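Local coordinates for flagellar regulatory protein C (Vibrio cholerae, PDB 4QHS) that probably uses its heptameric AAA+ ATPase domain to activate sigma-54-dependent transcription of flagellar genes, at residues 70-75 and 83-88; 88-93 and 98-103; 103-108 and 127-132; 134-139 and 151-156. All coordinates share one frame; numbering follows the deposited sequence.

Contact 1. Residues 70-75 and 83-88; sequences IAINCA and EATLFG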
loop_
_atom_site.group_PDB
_atom_site.type_symbol
_atom_site.label_atom_id
_atom_site.label_comp_id
_atom_site.label_asym_id
_atom_site.label_seq_id
_atom_site.Cartn_x
_atom_site.Cartn_y
_atom_site.Cartn_z
ATOM N N ILE A 70 30.734 30.254 2.909
ATOM C CA ILE A 70 29.460 29.774 2.391
ATOM C C ILE A 70 28.764 28.923 3.452
ATOM O O ILE A 70 29.351 27.989 3.980
ATOM C CB ILE A 70 29.653 28.938 1.098
ATOM C CG1 ILE A 70 30.457 29.713 0.045
ATOM C CG2 ILE A 70 28.310 28.457 0.548
ATOM C CD1 ILE A 70 29.744 30.931 -0.531
ATOM N N ALA A 71 27.513 29.243 3.754
ATOM C CA ALA A 71 26.793 28.559 4.822
ATOM C C ALA A 71 25.470 27.965 4.319
ATOM O O ALA A 71 24.691 28.649 3.658
ATOM C CB ALA A 71 26.539 29.528 5.992
ATOM N N ILE A 72 25.224 26.696 4.628
ATOM C CA ILE A 72 23.918 26.082 4.368
ATOM C C ILE A 72 23.376 25.411 5.638
ATOM O O ILE A 72 24.121 24.798 6.402
ATOM C CB ILE A 72 23.991 25.060 3.205
ATOM C CG1 ILE A 72 22.675 24.298 3.075
ATOM C CG2 ILE A 72 25.139 24.086 3.412
ATOM C CD1 ILE A 72 22.497 23.602 1.731
ATOM N N ASN A 73 22.078 25.559 5.884
ATOM C CA ASN A 73 21.470 24.894 7.025
ATOM C C ASN A 73 20.718 23.653 6.584
ATOM O O ASN A 73 19.575 23.721 6.113
ATOM C CB ASN A 73 20.529 25.828 7.785
ATOM C CG ASN A 73 20.122 25.257 9.141
ATOM O OD1 ASN A 73 19.922 24.047 9.298
ATOM N ND2 ASN A 73 20.016 26.127 10.130
ATOM N N CYS A 74 21.378 22.520 6.773
ATOM C CA CYS A 74 20.859 21.211 6.411
ATOM C C CYS A 74 19.502 20.867 7.022
ATOM O O CYS A 74 18.857 19.932 6.587
ATOM C CB CYS A 74 21.883 20.145 6.811
ATOM S SG CYS A 74 23.561 20.508 6.221
ATOM N N ALA A 75 19.073 21.612 8.032
ATOM C CA ALA A 75 17.804 21.349 8.672
ATOM C C ALA A 75 16.753 22.351 8.226
ATOM O O ALA A 75 15.698 22.444 8.840
ATOM C CB ALA A 75 17.956 21.393 10.206
ATOM N N GLU A 83 20.199 18.080 -1.044
ATOM C CA GLU A 83 21.181 17.413 -1.888
ATOM C C GLU A 83 21.436 18.209 -3.169
ATOM O O GLU A 83 22.590 18.373 -3.587
ATOM C CB GLU A 83 20.718 15.993 -2.215
ATOM C CG GLU A 83 21.614 15.241 -3.156
ATOM C CD GLU A 83 21.276 13.761 -3.185
ATOM O OE1 GLU A 83 21.017 13.183 -2.105
ATOM O OE2 GLU A 83 21.264 13.172 -4.278
ATOM N N ALA A 84 20.379 18.734 -3.778
ATOM C CA ALA A 84 20.563 19.530 -4.994
ATOM C C ALA A 84 21.341 20.821 -4.706
ATOM O O ALA A 84 22.191 21.245 -5.498
ATOM C CB ALA A 84 19.237 19.851 -5.627
ATOM N N THR A 85 21.050 21.447 -3.574
ATOM C CA THR A 85 21.721 22.688 -3.218
ATOM C C THR A 85 23.200 22.438 -2.934
ATOM O O THR A 85 24.062 23.163 -3.412
ATOM C CB THR A 85 21.078 23.330 -2.005
ATOM O OG1 THR A 85 21.077 22.381 -0.940
ATOM C CG2 THR A 85 19.655 23.671 -2.312
ATOM N N LEU A 86 23.488 21.382 -2.186
ATOM C CA LEU A 86 24.873 21.039 -1.847
ATOM C C LEU A 86 25.744 20.712 -3.063
ATOM O O LEU A 86 26.852 21.247 -3.209
ATOM C CB LEU A 86 24.897 19.850 -0.880
ATOM C CG LEU A 86 25.052 20.236 0.589
ATOM C CD1 LEU A 86 24.992 18.999 1.484
ATOM C CD2 LEU A 86 26.349 21.031 0.826
ATOM N N PHE A 87 25.236 19.834 -3.930
ATOM C CA PHE A 87 26.021 19.294 -5.035
ATOM C C PHE A 87 25.760 19.982 -6.362
ATOM O O PHE A 87 26.566 19.881 -7.287
ATOM C CB PHE A 87 25.752 17.794 -5.167
ATOM C CG PHE A 87 26.209 17.019 -3.982
ATOM C CD1 PHE A 87 27.540 16.683 -3.832
ATOM C CD2 PHE A 87 25.320 16.662 -2.990
ATOM C CE1 PHE A 87 27.974 15.984 -2.716
ATOM C CE2 PHE A 87 25.751 15.959 -1.877
ATOM C CZ PHE A 87 27.076 15.623 -1.741
ATOM N N GLY A 88 24.641 20.687 -6.461
ATOM C CA GLY A 88 24.277 21.314 -7.712
ATOM C C GLY A 88 23.742 20.232 -8.629
ATOM O O GLY A 88 23.744 19.056 -8.273
#
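I72 meets T85 and L86 through its two branches, one against a hydroxyl and one against a methyl. In the apolar meeting, I72 CG2 lies 4.2 Å from L86 CD2, a methyl-to-methyl touch at van der Waals range. The CB of L86 does not aim straight at the strand, but the leucine branch reaches in to it. L86 is also covered by M121, L115 and F105.

The second meeting is a methyl against a hydroxyl. I72 CD1 sits 3.3 Å from T85 OG1, and 4.0 Å from T85 CB. The isoleucine gets there because its longer branch is stretched out, with CG1 opposite the backbone N (chi1 172°) and CD1 extended beyond it. This is a close carbon-oxygen contact without bonding. T85 OG1 is satisfied at the start of its helix, where L82 O and M81 O share its one proton.

The contact sets helix 82-87 against strand 69-73, an outermost strand of the five-stranded parallel sheet within this chain. The strand order 2-3-4-1-5 is that of the AAA+ core. The inner neighbour, strand 112-116, bonds to I70 and I72 and ends in D116, the aspartate of the Walker B motif.

The other bonds lie within each segment, apart from one to a neighbouring subunit. N73 OD1 accepts from A75 N at 2.9 Å, an Asx turn that bends the chain just after the strand. A75 O then bonds to R171 of a neighbouring subunit. The last helical turn is held by F87 N to E83 O (3.0 Å) and G88 N to A84 O (2.7 Å). G88 leaves helical geometry with positive phi.

Contact 2. Residues 88-93 and 98-103; sequences GYEKGA and VQACPG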
loop_
_atom_site.group_PDB
_atom_site.type_symbol
_atom_site.label_atom_id
_atom_site.label_comp_id
_atom_site.label_asym_id
_atom_site.label_seq_id
_atom_site.Cartn_x
_atom_site.Cartn_y
_atom_site.Cartn_z
ATOM N N GLY A 88 24.641 20.687 -6.461
ATOM C CA GLY A 88 24.277 21.314 -7.712
ATOM C C GLY A 88 23.742 20.232 -8.629
ATOM O O GLY A 88 23.744 19.056 -8.273
ATOM N N TYR A 89 23.309 20.621 -9.822
ATOM C CA TYR A 89 22.674 19.688 -10.727
ATOM C C TYR A 89 22.718 20.192 -12.157
ATOM O O TYR A 89 22.964 21.372 -12.421
ATOM C CB TYR A 89 21.221 19.436 -10.310
ATOM C CG TYR A 89 20.421 20.702 -10.059
ATOM C CD1 TYR A 89 20.435 21.317 -8.806
ATOM C CD2 TYR A 89 19.662 21.287 -11.071
ATOM C CE1 TYR A 89 19.710 22.475 -8.567
ATOM C CE2 TYR A 89 18.935 22.449 -10.841
ATOM C CZ TYR A 89 18.960 23.036 -9.584
ATOM O OH TYR A 89 18.235 24.180 -9.338
ATOM N N GLU A 90 22.485 19.272 -13.077
ATOM C CA GLU A 90 22.357 19.615 -14.477
ATOM C C GLU A 90 20.881 19.629 -14.835
ATOM O O GLU A 90 20.052 19.055 -14.120
ATOM C CB GLU A 90 23.154 18.637 -15.341
ATOM C CG GLU A 90 24.662 18.690 -15.039
ATOM C CD GLU A 90 25.316 20.006 -15.472
ATOM O OE1 GLU A 90 24.833 20.644 -16.433
ATOM O OE2 GLU A 90 26.324 20.404 -14.856
ATOM N N LYS A 91 20.553 20.330 -15.913
ATOM C CA LYS A 91 19.176 20.439 -16.352
ATOM C C LYS A 91 18.636 19.027 -16.514
ATOM O O LYS A 91 19.313 18.166 -17.069
ATOM C CB LYS A 91 19.087 21.241 -17.660
ATOM C CG LYS A 91 17.666 21.463 -18.163
ATOM C CD LYS A 91 17.636 22.342 -19.420
ATOM C CE LYS A 91 16.195 22.595 -19.872
ATOM N NZ LYS A 91 16.093 23.354 -21.151
ATOM N N GLY A 92 17.450 18.775 -15.969
ATOM C CA GLY A 92 16.821 17.469 -16.073
ATOM C C GLY A 92 17.244 16.437 -15.030
ATOM O O GLY A 92 16.776 15.308 -15.083
ATOM N N ALA A 93 18.087 16.785 -14.074
ATOM C CA ALA A 93 18.561 15.795 -13.121
ATOM C C ALA A 93 17.460 15.207 -12.271
ATOM O O ALA A 93 17.499 14.070 -11.907
ATOM C CB ALA A 93 19.630 16.355 -12.258
ATOM N N VAL A 98 15.286 22.411 -14.203
ATOM C CA VAL A 98 15.029 23.088 -15.432
ATOM C C VAL A 98 16.204 23.924 -15.888
ATOM O O VAL A 98 16.162 24.510 -16.930
ATOM C CB VAL A 98 13.763 23.938 -15.290
ATOM C CG1 VAL A 98 14.086 25.335 -14.912
ATOM C CG2 VAL A 98 12.974 23.888 -16.535
ATOM N N GLN A 99 17.259 23.948 -15.097
ATOM C CA GLN A 99 18.479 24.635 -15.448
ATOM C C GLN A 99 19.635 23.965 -14.779
ATOM O O GLN A 99 19.455 23.158 -13.918
ATOM C CB GLN A 99 18.420 26.085 -15.010
ATOM C CG GLN A 99 18.290 26.269 -13.537
ATOM C CD GLN A 99 18.288 27.698 -13.147
ATOM O OE1 GLN A 99 17.320 28.394 -13.346
ATOM N NE2 GLN A 99 19.386 28.160 -12.611
ATOM N N ALA A 100 20.830 24.314 -15.200
ATOM C CA ALA A 100 22.022 23.970 -14.484
ATOM C C ALA A 100 22.168 24.913 -13.306
ATOM O O ALA A 100 21.648 25.999 -13.311
ATOM C CB ALA A 100 23.188 24.043 -15.363
ATOM N N CYS A 101 22.856 24.465 -12.276
ATOM C CA CYS A 101 23.014 25.229 -11.058
ATOM C C CYS A 101 24.196 24.688 -10.290
ATOM O O CYS A 101 24.297 23.526 -10.072
ATOM C CB CYS A 101 21.744 25.128 -10.227
ATOM S SG CYS A 101 21.719 25.907 -8.634
ATOM N N PRO A 102 25.102 25.536 -9.881
ATOM C CA PRO A 102 26.267 25.060 -9.163
ATOM C C PRO A 102 25.960 24.816 -7.710
ATOM O O PRO A 102 25.110 25.448 -7.150
ATOM C CB PRO A 102 27.250 26.195 -9.336
ATOM C CG PRO A 102 26.438 27.352 -9.551
ATOM C CD PRO A 102 25.250 26.930 -10.285
ATOM N N GLY A 103 26.663 23.880 -7.113
ATOM C CA GLY A 103 26.487 23.608 -5.710
ATOM C C GLY A 103 27.174 24.573 -4.775
ATOM O O GLY A 103 27.921 25.428 -5.179
#
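Y89 and C101 are brought together by their first torsions. In Y89, CG stands between the backbone N and the carbonyl carbon (chi1 50°). This swings the ring across the neighbouring strand. In C101, SG is turned opposite its backbone N (chi1 177°), leaving CB to face the ring. C101 CB lies over one ring face, offset toward the rim, with Y89 CZ 3.5 Å away. This is a CH-pi contact. C101 SG makes an oblique sulfur-aromatic contact, 4.7 Å from the Y89 ring centroid. Y89 CE2 also comes within 3.2 Å of Q99 O, from an oblique direction.

The backbones run antiparallel, and Y89 and C101 form a hydrogen-bonded pair. Y89 N gives to C101 O at 3.1 Å, and C101 N gives to Y89 O at the same distance, 3.1 Å.

Further along, K91 extends its aliphatic chain alongside V98, with K91 CE 3.5 Å from V98 O. E90 OE1 reaches to 3.9 Å from A100 CB, while E90 OE2 forms a salt bridge with R140. A type II turn from E90 to A93 begins the bend of the chain.

The Y89 ring also packs edge-to-face with F94, and its OH has a weak hydrogen bond to R144 of a neighbouring subunit. The two segments are the stem of a beta hairpin whose far end carries the sequence GAFTGA, starting at G92. That loop is the signature of sigma-54 activators; in relatives it engages sigma-54, and it probably does so here.

Contact 3. Residues 103-108 and 127-132; sequences GKFEQA and AKLLRV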
loop_
_atom_site.group_PDB
_atom_site.type_symbol
_atom_site.label_atom_id
_atom_site.label_comp_id
_atom_site.label_asym_id
_atom_site.label_seq_id
_atom_site.Cartn_x
_atom_site.Cartn_y
_atom_site.Cartn_z
ATOM N N GLY A 103 26.663 23.880 -7.113
ATOM C CA GLY A 103 26.487 23.608 -5.710
ATOM C C GLY A 103 27.174 24.573 -4.775
ATOM O O GLY A 103 27.921 25.428 -5.179
ATOM N N LYS A 104 26.929 24.382 -3.497
ATOM C CA LYS A 104 27.574 25.148 -2.472
ATOM C C LYS A 104 29.040 24.857 -2.376
ATOM O O LYS A 104 29.801 25.728 -2.083
ATOM C CB LYS A 104 26.938 24.886 -1.134
ATOM C CG LYS A 104 25.527 25.295 -1.044
ATOM C CD LYS A 104 25.369 26.752 -1.099
ATOM C CE LYS A 104 24.558 27.185 0.064
ATOM N NZ LYS A 104 23.605 28.249 -0.278
ATOM N N PHE A 105 29.438 23.643 -2.672
ATOM C CA PHE A 105 30.838 23.337 -2.656
ATOM C C PHE A 105 31.568 24.086 -3.735
ATOM O O PHE A 105 32.666 24.489 -3.539
ATOM C CB PHE A 105 31.068 21.839 -2.786
ATOM C CG PHE A 105 30.777 21.080 -1.549
ATOM C CD1 PHE A 105 31.605 21.159 -0.480
ATOM C CD2 PHE A 105 29.680 20.298 -1.453
ATOM C CE1 PHE A 105 31.334 20.478 0.630
ATOM C CE2 PHE A 105 29.424 19.628 -0.335
ATOM C CZ PHE A 105 30.248 19.714 0.701
ATOM N N GLU A 106 30.937 24.262 -4.878
ATOM C CA GLU A 106 31.515 25.040 -5.973
ATOM C C GLU A 106 31.682 26.508 -5.590
ATOM O O GLU A 106 32.724 27.109 -5.851
ATOM C CB GLU A 106 30.659 24.953 -7.239
ATOM C CG GLU A 106 30.634 23.620 -7.950
ATOM C CD GLU A 106 29.659 23.633 -9.128
ATOM O OE1 GLU A 106 28.661 22.875 -9.087
ATOM O OE2 GLU A 106 29.884 24.421 -10.082
ATOM N N GLN A 107 30.685 27.067 -4.952
ATOM C CA GLN A 107 30.736 28.448 -4.574
ATOM C C GLN A 107 31.754 28.738 -3.511
ATOM O O GLN A 107 32.128 29.854 -3.349
ATOM C CB GLN A 107 29.396 28.909 -4.069
ATOM C CG GLN A 107 28.335 28.903 -5.077
ATOM C CD GLN A 107 26.996 28.949 -4.448
ATOM O OE1 GLN A 107 26.651 29.892 -3.772
ATOM N NE2 GLN A 107 26.233 27.922 -4.645
ATOM N N ALA A 108 32.180 27.719 -2.790
ATOM C CA ALA A 108 33.054 27.868 -1.636
ATOM C C ALA A 108 34.488 27.633 -2.033
ATOM O O ALA A 108 35.385 27.610 -1.181
ATOM C CB ALA A 108 32.654 26.898 -0.518
ATOM N N ALA A 127 27.004 9.356 2.569
ATOM C CA ALA A 127 27.928 8.630 1.704
ATOM C C ALA A 127 28.421 9.546 0.584
ATOM O O ALA A 127 29.587 9.504 0.218
ATOM C CB ALA A 127 27.269 7.367 1.120
ATOM N N LYS A 128 27.573 10.398 0.058
ATOM C CA LYS A 128 28.027 11.323 -0.954
ATOM C C LYS A 128 29.016 12.321 -0.375
ATOM O O LYS A 128 30.004 12.634 -0.983
ATOM C CB LYS A 128 26.871 12.064 -1.606
ATOM C CG LYS A 128 25.837 11.237 -2.289
ATOM C CD LYS A 128 25.734 11.638 -3.717
ATOM C CE LYS A 128 24.336 11.956 -4.141
ATOM N NZ LYS A 128 24.146 11.661 -5.585
ATOM N N LEU A 129 28.730 12.804 0.816
ATOM C CA LEU A 129 29.601 13.761 1.489
ATOM C C LEU A 129 30.958 13.157 1.790
ATOM O O LEU A 129 31.996 13.812 1.629
ATOM C CB LEU A 129 28.960 14.248 2.786
ATOM C CG LEU A 129 29.735 15.245 3.649
ATOM C CD1 LEU A 129 30.239 16.457 2.835
ATOM C CD2 LEU A 129 28.850 15.710 4.812
ATOM N N LEU A 130 30.954 11.907 2.190
ATOM C CA LEU A 130 32.155 11.197 2.495
ATOM C C LEU A 130 33.071 11.153 1.310
ATOM O O LEU A 130 34.232 11.352 1.426
ATOM C CB LEU A 130 31.842 9.790 2.940
ATOM C CG LEU A 130 33.070 8.994 3.298
ATOM C CD1 LEU A 130 33.605 9.494 4.569
ATOM C CD2 LEU A 130 32.738 7.583 3.440
ATOM N N ARG A 131 32.517 10.885 0.164
ATOM C CA ARG A 131 33.284 10.823 -1.032
ATOM C C ARG A 131 33.850 12.173 -1.428
ATOM O O ARG A 131 34.961 12.275 -1.855
ATOM C CB ARG A 131 32.477 10.204 -2.143
ATOM C CG ARG A 131 33.273 9.879 -3.325
ATOM C CD ARG A 131 32.411 9.778 -4.517
ATOM N NE ARG A 131 32.184 8.399 -4.923
ATOM C CZ ARG A 131 31.048 7.960 -5.448
ATOM N NH1 ARG A 131 30.038 8.799 -5.610
ATOM N NH2 ARG A 131 30.919 6.699 -5.813
ATOM N N VAL A 132 33.079 13.213 -1.243
ATOM C CA VAL A 132 33.570 14.562 -1.477
ATOM C C VAL A 132 34.754 14.834 -0.573
ATOM O O VAL A 132 35.786 15.330 -1.038
ATOM C CB VAL A 132 32.490 15.642 -1.234
ATOM C CG1 VAL A 132 33.125 17.028 -1.202
ATOM C CG2 VAL A 132 31.419 15.583 -2.320
#
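F105 and V132 are the closest residues of segments 103-108 and 127-132 by backbone, their CA atoms 9.3 Å apart. That spacing leaves the bridging to side chains. The short helix 104-107 opens with G103 at its N-cap. G103 N is bound by the side chain of E106, three residues on, with E106 OE1 3.0 Å from G103 N. E106 OE1 is met from above the carboxylate plane and also forms a salt bridge with R140. The longer helix 123-135 runs regularly through 127-132.

F105 carries the contact. Its CG stands opposite the carbonyl carbon (chi1 -75°), and CB points at the other helix. V132 CG1 sits 4.3 Å above the F105 ring plane, over its centre. L129 reaches the ring end obliquely, with L129 CD1 3.9 Å from F105 CZ. The side chains of F105 and L129 lie at about a right angle. All three residues are buried, and the packing is wholly apolar.

F105 also touches L86 of helix 82-87 and I113 of strand 112-116. V132 packs on F87 of helix 82-87, and L129 on I118 and M121. The ring thus lies among two other helices and a strand of the central parallel sheet.

Contact 4. Residues 134-139 and 151-156; sequences QEREVE and VRVLAT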
loop_
_atom_site.group_PDB
_atom_site.type_symbol
_atom_site.label_atom_id
_atom_site.label_comp_id
_atom_site.label_asym_id
_atom_site.label_seq_id
_atom_site.Cartn_x
_atom_site.Cartn_y
_atom_site.Cartn_z
ATOM N N GLN A 134 36.757 12.685 0.773
ATOM C CA GLN A 134 37.888 11.795 0.530
ATOM C C GLN A 134 38.610 12.126 -0.767
ATOM O O GLN A 134 39.831 12.082 -0.822
ATOM C CB GLN A 134 37.436 10.328 0.479
ATOM C CG GLN A 134 36.892 9.755 1.771
ATOM C CD GLN A 134 36.288 8.369 1.567
ATOM O OE1 GLN A 134 36.000 7.956 0.434
ATOM N NE2 GLN A 134 36.101 7.638 2.665
ATOM N N GLU A 135 37.846 12.424 -1.817
ATOM C CA GLU A 135 38.424 12.632 -3.132
ATOM C C GLU A 135 38.730 14.094 -3.347
ATOM O O GLU A 135 39.469 14.438 -4.273
ATOM C CB GLU A 135 37.484 12.139 -4.241
ATOM C CG GLU A 135 36.984 10.708 -4.076
ATOM C CD GLU A 135 38.109 9.695 -4.018
ATOM O OE1 GLU A 135 39.160 9.914 -4.664
ATOM O OE2 GLU A 135 37.948 8.676 -3.317
ATOM N N ARG A 136 38.159 14.934 -2.522
ATOM C CA ARG A 136 38.259 16.338 -2.739
ATOM C C ARG A 136 37.819 16.656 -4.152
ATOM O O ARG A 136 38.500 17.315 -4.876
ATOM C CB ARG A 136 39.676 16.782 -2.497
ATOM C CG ARG A 136 39.953 17.147 -1.084
ATOM C CD ARG A 136 38.747 17.821 -0.466
ATOM N NE ARG A 136 38.799 17.899 0.991
ATOM C CZ ARG A 136 37.928 18.572 1.725
ATOM N NH1 ARG A 136 36.939 19.222 1.135
ATOM N NH2 ARG A 136 38.049 18.600 3.042
ATOM N N GLU A 137 36.652 16.162 -4.510
ATOM C CA GLU A 137 36.008 16.355 -5.799
ATOM C C GLU A 137 34.505 16.271 -5.592
ATOM O O GLU A 137 34.030 15.567 -4.693
ATOM C CB GLU A 137 36.450 15.301 -6.816
ATOM C CG GLU A 137 37.849 15.495 -7.355
ATOM C CD GLU A 137 38.249 14.415 -8.340
ATOM O OE1 GLU A 137 37.453 13.470 -8.539
ATOM O OE2 GLU A 137 39.359 14.516 -8.909
ATOM N N VAL A 138 33.764 16.957 -6.436
ATOM C CA VAL A 138 32.332 16.897 -6.393
ATOM C C VAL A 138 31.737 16.736 -7.767
ATOM O O VAL A 138 32.354 17.029 -8.745
ATOM C CB VAL A 138 31.744 18.107 -5.684
ATOM C CG1 VAL A 138 32.101 19.352 -6.393
ATOM C CG2 VAL A 138 30.284 17.974 -5.592
ATOM N N GLU A 139 30.530 16.231 -7.814
ATOM C CA GLU A 139 29.829 16.006 -9.041
ATOM C C GLU A 139 28.462 16.549 -8.881
ATOM O O GLU A 139 27.877 16.387 -7.863
ATOM C CB GLU A 139 29.683 14.538 -9.280
ATOM C CG GLU A 139 30.548 14.020 -10.320
ATOM C CD GLU A 139 31.212 12.758 -9.898
ATOM O OE1 GLU A 139 31.663 12.687 -8.741
ATOM O OE2 GLU A 139 31.284 11.833 -10.727
ATOM N N VAL A 151 38.401 23.299 -0.513
ATOM C CA VAL A 151 37.396 23.866 0.380
ATOM C C VAL A 151 37.559 23.358 1.826
ATOM O O VAL A 151 37.667 22.160 2.070
ATOM C CB VAL A 151 35.953 23.534 -0.117
ATOM C CG1 VAL A 151 34.898 24.018 0.877
ATOM C CG2 VAL A 151 35.695 24.126 -1.507
ATOM N N ARG A 152 37.576 24.290 2.770
ATOM C CA ARG A 152 37.665 23.974 4.185
ATOM C C ARG A 152 36.262 23.725 4.707
ATOM O O ARG A 152 35.340 24.511 4.453
ATOM C CB ARG A 152 38.332 25.121 4.958
ATOM C CG ARG A 152 39.020 24.717 6.259
ATOM C CD ARG A 152 38.221 25.089 7.498
ATOM N NE ARG A 152 38.876 24.594 8.711
ATOM C CZ ARG A 152 39.766 25.277 9.431
ATOM N NH1 ARG A 152 40.110 26.509 9.077
ATOM N NH2 ARG A 152 40.308 24.728 10.518
ATOM N N VAL A 153 36.093 22.637 5.438
ATOM C CA VAL A 153 34.779 22.277 5.938
ATOM C C VAL A 153 34.614 22.560 7.428
ATOM O O VAL A 153 35.425 22.139 8.259
ATOM C CB VAL A 153 34.480 20.801 5.687
ATOM C CG1 VAL A 153 33.230 20.397 6.429
ATOM C CG2 VAL A 153 34.331 20.554 4.195
ATOM N N LEU A 154 33.561 23.299 7.739
ATOM C CA LEU A 154 33.088 23.465 9.095
ATOM C C LEU A 154 31.712 22.824 9.158
ATOM O O LEU A 154 30.955 22.902 8.188
ATOM C CB LEU A 154 33.021 24.946 9.500
ATOM C CG LEU A 154 34.229 25.860 9.279
ATOM C CD1 LEU A 154 33.891 27.250 9.753
ATOM C CD2 LEU A 154 35.460 25.360 9.982
ATOM N N ALA A 155 31.404 22.187 10.282
ATOM C CA ALA A 155 30.077 21.618 10.516
ATOM C C ALA A 155 29.584 21.914 11.924
ATOM O O ALA A 155 30.380 22.196 12.817
ATOM C CB ALA A 155 30.090 20.127 10.290
ATOM N N THR A 156 28.266 21.831 12.111
ATOM C CA THR A 156 27.659 21.869 13.436
ATOM C C THR A 156 26.616 20.780 13.610
ATOM O O THR A 156 25.999 20.320 12.648
ATOM C CB THR A 156 26.957 23.209 13.733
ATOM O OG1 THR A 156 25.716 23.255 13.024
ATOM C CG2 THR A 156 27.833 24.394 13.315
#
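R136 NH1 stands 3.2 Å from V151 O, the nearest approach between the two segments. The angle is too poor for a hydrogen bond. The carbonyl oxygen lies oblique to the guanidinium and is also near its centre, with R136 CZ 3.6 Å from V151 O. The pairing of a positive group with a carbonyl oxygen is probably favourable by charge all the same. The second neighbour is V153, whose CG2 lies at the guanidinium edge, near its plane, 4.2 Å from R136 NH1.

R136 is the first residue to leave helix 123-135, and its phi is positive (53°). Its chain bends at chi2 (-36°) before running out to the sheet. The backbone of R136 bonds to L149, and that of V138 to I147. Strands 137-139 and 146-148 form an antiparallel hairpin between helix 123-135 and strand 152-157. This is the pre-sensor-1 beta-hairpin insertion, which sigma-54 activators share with several other AAA+ families.

V151 and V153 are set by the parallel sheet. V153 bonds through its backbone to V41 on one side, and R152 to G111 and I113 on the other. The R152 side chain bonds to the carbonyls of A39 and V34. V151 packs on I113. At the far end of the segment, T156 OG1 bonds to D116 OD1 and E117 N, at the Walker B end of strand 112-116.

From the N terminus the four contacts follow in series, and none nests in or crosses another. Contact 1 closes the loop between an outermost strand of the sheet and helix 82-87. At G88 the chain passes straight into contact 2, which closes the hairpin bearing the GAFTGA loop. G103 then hands over to contact 3. It closes a longer excursion through strand 112-116 and back along helix 123-135. Contact 4 starts from the end of that helix and closes the hairpin insertion before strand 152-157. Contacts 3 and 4 are neighbours, their centres about 5 Å apart. F87 packs on V132 and V138, joining contact 1 to both.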